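Local atomic coordinates of hypothetical protein EF2904 (Enterococcus faecalis, PDB entry 2AZ4), a protein that binds two zinc ions in a metallo-beta-lactamase fold and is probably a metal-dependent hydrolase, perhaps an RNA-processing exonuclease. Residues A[94-99]-A[187-192]; A[163-166]-A[171-174]. All coordinates share one frame; numbering follows the deposited sequence.

Contact 1: residues A[94-99]-A[187-192]; sequences HLDHSR and TGDLRL. With ZN (zinc ion), chain D; ZN (zinc ion), chain C.
Asp-189 meets His-97 across a two-zinc centre, the dinuclear site of the metallo-beta-lactamase fold, in which the HLDH sequence of 94-97 belongs to the family's HxHxDH motif. The aspartate serves as a worked example of a bridging carboxylate. Its CB lies nearer the zinc ion of chain C than that of chain D, and CG, turned anti to the carbonyl carbon (chi1 -74°), brings the carboxylate up to the metal pair, OD2 leading. OD1 binds neither and instead comes within 3.4 Å of CE1 of His-97. OD2 binds both, at 2.2 Å to the zinc of chain D and 2.4 Å to the zinc of chain C. The ring of His-97 stands at 90° to this carboxylate; its NE2 takes the chain D zinc, while ND1, on the far side of the ring from NE2, is hydrogen-bonded, Asp-35 being the main polar partner of this histidine. Asp-96 OD2 joins the same zinc, and His-94, the N-cap of helix 95-98, gives ND1 to the other. His-92 and His-167 complete the protein ligands of the chain C zinc, His-404 those of its neighbour. Water 1 bridges both metals and donates a hydrogen bond of 2.5 Å to Asp-96 OD1.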
loop_
_atom_site.group_PDB
_atom_site.type_symbol
_atom_site.label_atom_id
_atom_site.label_comp_id
_atom_site.label_asym_id
_atom_site.label_seq_id
_atom_site.Cartn_x
_atom_site.Cartn_y
_atom_site.Cartn_z
ATOM N N HIS A 94 -2.203 0.186 1.656
ATOM C CA HIS A 94 -1.727 1.531 1.339
ATOM C C HIS A 94 -2.851 2.553 1.280
ATOM O O HIS A 94 -3.958 2.249 0.847
ATOM C CB HIS A 94 -0.855 1.534 0.066
ATOM C CG HIS A 94 0.519 0.984 0.295
ATOM N ND1 HIS A 94 1.328 0.534 -0.724
ATOM C CD2 HIS A 94 1.239 0.833 1.435
ATOM C CE1 HIS A 94 2.475 0.105 -0.230
ATOM N NE2 HIS A 94 2.451 0.275 1.079
ATOM N N LEU A 95 -2.552 3.760 1.743
ATOM C CA LEU A 95 -3.546 4.827 1.913
ATOM C C LEU A 95 -4.393 5.123 0.651
ATOM O O LEU A 95 -5.623 5.353 0.742
ATOM C CB LEU A 95 -2.812 6.108 2.357
ATOM C CG LEU A 95 -3.611 7.301 2.884
ATOM C CD1 LEU A 95 -4.390 6.942 4.168
ATOM C CD2 LEU A 95 -2.691 8.517 3.103
ATOM N N ASP A 96 -3.714 5.110 -0.502
ATOM C CA ASP A 96 -4.312 5.444 -1.803
ATOM C C ASP A 96 -5.260 4.353 -2.305
ATOM O O ASP A 96 -5.921 4.530 -3.331
ATOM C CB ASP A 96 -3.235 5.819 -2.850
ATOM C CG ASP A 96 -2.194 4.711 -3.070
ATOM O OD1 ASP A 96 -1.647 4.179 -2.063
ATOM O OD2 ASP A 96 -1.899 4.376 -4.252
ATOM N N HIS A 97 -5.325 3.247 -1.554
ATOM C CA HIS A 97 -6.277 2.158 -1.771
ATOM C C HIS A 97 -7.286 1.974 -0.641
ATOM O O HIS A 97 -8.324 1.356 -0.849
ATOM C CB HIS A 97 -5.518 0.845 -2.038
ATOM C CG HIS A 97 -4.530 0.968 -3.164
ATOM N ND1 HIS A 97 -4.805 0.535 -4.445
ATOM C CD2 HIS A 97 -3.323 1.581 -3.229
ATOM C CE1 HIS A 97 -3.798 0.848 -5.241
ATOM N NE2 HIS A 97 -2.875 1.465 -4.525
ATOM N N SER A 98 -6.989 2.478 0.555
ATOM C CA SER A 98 -7.807 2.138 1.758
ATOM C C SER A 98 -8.462 3.329 2.490
ATOM O O SER A 98 -9.349 3.148 3.354
ATOM C CB SER A 98 -6.934 1.357 2.762
ATOM O OG SER A 98 -5.834 2.166 3.226
ATOM N N ARG A 99 -8.028 4.541 2.133
ATOM C CA ARG A 99 -8.242 5.715 2.984
ATOM C C ARG A 99 -9.685 5.910 3.456
ATOM O O ARG A 99 -9.906 6.377 4.569
ATOM C CB ARG A 99 -7.753 6.981 2.295
ATOM C CG ARG A 99 -7.654 8.165 3.207
ATOM C CD ARG A 99 -7.054 9.384 2.536
ATOM N NE ARG A 99 -7.205 10.426 3.524
ATOM C CZ ARG A 99 -7.911 11.534 3.390
ATOM N NH1 ARG A 99 -8.484 11.881 2.236
ATOM N NH2 ARG A 99 -7.969 12.329 4.431
ATOM N N THR A 187 -4.937 -5.874 -11.212
ATOM C CA THR A 187 -3.613 -6.248 -10.684
ATOM C C THR A 187 -3.358 -5.769 -9.259
ATOM O O THR A 187 -2.522 -6.338 -8.554
ATOM C CB THR A 187 -2.434 -5.711 -11.568
ATOM O OG1 THR A 187 -2.483 -4.279 -11.632
ATOM C CG2 THR A 187 -2.493 -6.296 -12.954
ATOM N N GLY A 188 -4.057 -4.712 -8.859
ATOM C CA GLY A 188 -3.679 -3.949 -7.680
ATOM C C GLY A 188 -2.329 -3.334 -7.990
ATOM O O GLY A 188 -2.019 -3.061 -9.165
ATOM N N ASP A 189 -1.533 -3.113 -6.951
ATOM C CA ASP A 189 -0.138 -2.716 -7.096
ATOM C C ASP A 189 0.738 -3.947 -6.995
ATOM O O ASP A 189 0.446 -4.827 -6.183
ATOM C CB ASP A 189 0.244 -1.781 -5.953
ATOM C CG ASP A 189 -0.324 -0.406 -6.095
ATOM O OD1 ASP A 189 -1.061 -0.106 -7.064
ATOM O OD2 ASP A 189 -0.018 0.410 -5.219
ATOM N N LEU A 190 1.821 -3.997 -7.787
ATOM C CA LEU A 190 2.688 -5.178 -7.860
ATOM C C LEU A 190 4.055 -4.987 -8.517
ATOM O O LEU A 190 4.298 -4.023 -9.222
ATOM C CB LEU A 190 2.019 -6.376 -8.532
ATOM C CG LEU A 190 1.152 -6.387 -9.800
ATOM C CD1 LEU A 190 1.239 -5.219 -10.775
ATOM C CD2 LEU A 190 1.253 -7.708 -10.504
ATOM N N ARG A 191 4.932 -5.954 -8.294
ATOM C CA ARG A 191 6.318 -5.879 -8.785
ATOM C C ARG A 191 6.845 -7.291 -8.958
ATOM O O ARG A 191 6.172 -8.257 -8.585
ATOM C CB ARG A 191 7.196 -5.091 -7.791
ATOM C CG ARG A 191 7.260 -5.742 -6.398
ATOM C CD ARG A 191 8.193 -4.994 -5.448
ATOM N NE ARG A 191 8.086 -5.491 -4.077
ATOM C CZ ARG A 191 8.744 -4.994 -3.032
ATOM N NH1 ARG A 191 9.558 -3.969 -3.177
ATOM N NH2 ARG A 191 8.579 -5.529 -1.832
ATOM N N LEU A 192 8.057 -7.403 -9.497
ATOM C CA LEU A 192 8.714 -8.688 -9.701
ATOM C C LEU A 192 10.098 -8.751 -9.041
ATOM O O LEU A 192 10.866 -9.703 -9.285
ATOM C CB LEU A 192 8.857 -8.951 -11.214
ATOM C CG LEU A 192 7.635 -9.552 -11.940
ATOM C CD1 LEU A 192 7.871 -9.621 -13.446
ATOM C CD2 LEU A 192 7.340 -10.952 -11.389
HETATM ZN ZN ZN D . -1.023 2.419 -5.113
HETATM ZN ZN ZN C . 0.745 0.281 -2.955
HETATM O O HOH W 1 -0.179 2.400 -2.933
HETATM O O HOH W 2 2.211 1.803 -3.540
HETATM O O HOH W 3 1.062 3.446 -5.391
#

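Contact 2: residues A[163-166]-A[171-174]; sequences VPVD and GASA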
loop_
_atom_site.group_PDB
_atom_site.type_symbol
_atom_site.label_atom_id
_atom_site.label_comp_id
_atom_site.label_asym_id
_atom_site.label_seq_id
_atom_site.Cartn_x
_atom_site.Cartn_y
_atom_site.Cartn_z
ATOM N N VAL A 163 -5.793 -13.066 -5.011
ATOM C CA VAL A 163 -4.560 -13.774 -5.307
ATOM C C VAL A 163 -3.420 -12.918 -4.805
ATOM O O VAL A 163 -3.374 -11.760 -5.169
ATOM C CB VAL A 163 -4.420 -13.953 -6.856
ATOM C CG1 VAL A 163 -3.086 -14.611 -7.217
ATOM C CG2 VAL A 163 -5.608 -14.794 -7.426
ATOM N N PRO A 164 -2.482 -13.491 -4.025
ATOM C CA PRO A 164 -1.341 -12.740 -3.489
ATOM C C PRO A 164 -0.397 -12.303 -4.594
ATOM O O PRO A 164 -0.146 -13.050 -5.568
ATOM C CB PRO A 164 -0.652 -13.743 -2.562
ATOM C CG PRO A 164 -1.016 -15.099 -3.163
ATOM C CD PRO A 164 -2.443 -14.905 -3.593
ATOM N N VAL A 165 0.116 -11.099 -4.430
ATOM C CA VAL A 165 0.989 -10.504 -5.392
ATOM C C VAL A 165 2.138 -9.832 -4.634
ATOM O O VAL A 165 1.948 -9.409 -3.501
ATOM C CB VAL A 165 0.117 -9.566 -6.237
ATOM C CG1 VAL A 165 0.396 -8.098 -6.006
ATOM C CG2 VAL A 165 -0.017 -10.066 -7.666
ATOM N N ASP A 166 3.322 -9.764 -5.249
ATOM C CA ASP A 166 4.511 -9.191 -4.624
ATOM C C ASP A 166 4.387 -7.649 -4.679
ATOM O O ASP A 166 4.218 -7.061 -5.750
ATOM C CB ASP A 166 5.739 -9.759 -5.374
ATOM C CG ASP A 166 7.062 -9.033 -5.098
ATOM O OD1 ASP A 166 7.157 -8.204 -4.158
ATOM O OD2 ASP A 166 8.032 -9.300 -5.883
ATOM N N GLY A 171 0.759 -8.694 2.388
ATOM C CA GLY A 171 -0.638 -9.065 2.196
ATOM C C GLY A 171 -1.330 -8.513 0.958
ATOM O O GLY A 171 -2.560 -8.609 0.823
ATOM N N ALA A 172 -0.541 -7.945 0.050
ATOM C CA ALA A 172 -1.035 -7.345 -1.194
ATOM C C ALA A 172 -1.579 -8.418 -2.115
ATOM O O ALA A 172 -1.030 -9.531 -2.164
ATOM C CB ALA A 172 0.074 -6.569 -1.906
ATOM N N SER A 173 -2.655 -8.076 -2.837
ATOM C CA SER A 173 -3.332 -9.031 -3.710
ATOM C C SER A 173 -3.812 -8.399 -5.019
ATOM O O SER A 173 -3.815 -7.157 -5.165
ATOM C CB SER A 173 -4.522 -9.644 -2.987
ATOM O OG SER A 173 -5.495 -8.645 -2.715
ATOM N N ALA A 174 -4.168 -9.276 -5.958
ATOM C CA ALA A 174 -4.826 -8.949 -7.216
ATOM C C ALA A 174 -6.159 -9.701 -7.229
ATOM O O ALA A 174 -6.383 -10.624 -6.418
ATOM C CB ALA A 174 -3.955 -9.392 -8.388
#
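The beta hairpin of strands 158-164 and 173-179 illustrates how the ends of two paired strands can run into a metal-binding loop: the strands part just before His-167, a zinc ligand in the connecting turn. Val-163 and Ala-174 form an antiparallel hydrogen-bonded pair. Ala-174 N reaches Val-163 O at 2.7 Å, and Val-163 N returns a bond of 2.9 Å to Ala-174 O. Pro-164 and Ser-173 follow as a non-hydrogen-bonded pair, their CA atoms 4.2 Å apart. CB of Pro-164 points away from 171-174, but its CA makes a CA-H...O contact with Ala-172 O. That same oxygen accepts the N-H of Val-165 at 3.0 Å, from a donor lying 38° above the carbonyl plane. The two methyls of Val-165 divide their work: CG2 packs against Ala-174 CB at 4.1 Å, CG1 more loosely against Ala-172 CB. Phe-203 of helix 197-207 packs on Val-163, Val-165 and Ala-174. The hydroxyl of Ser-173 stands between its backbone N and carbonyl carbon (chi1 65°) and hydrogen-bonds to Ser-91 O. The methyls of Val-165 and the two alanines thus bring apolar surface together, while three backbone bonds satisfy polar groups in this buried end of the hairpin and tie together the two arms that flank the turn bearing His-167.

Contact 1 and contact 2 lie side by side, with centres about 9 Å apart, and both belong to the surroundings of one dinuclear zinc site. Contact 1 supplies metal ligands directly; contact 2 lies beside them, the side chain of Ala-172 being about 7 Å from a bound zinc ion and about 4 Å from those of His-92 and His-167. The segment 187-192 connects the two. Two residues past the bridging Asp-189, Arg-191 NE makes a salt bridge of 2.9 Å with Asp-166 OD1. Apolar packing adds to this, as Leu-190 CB lies 3.5 Å from Val-165 CG1. The example is consistent with a first shell of metal ligands flanked by a hairpin.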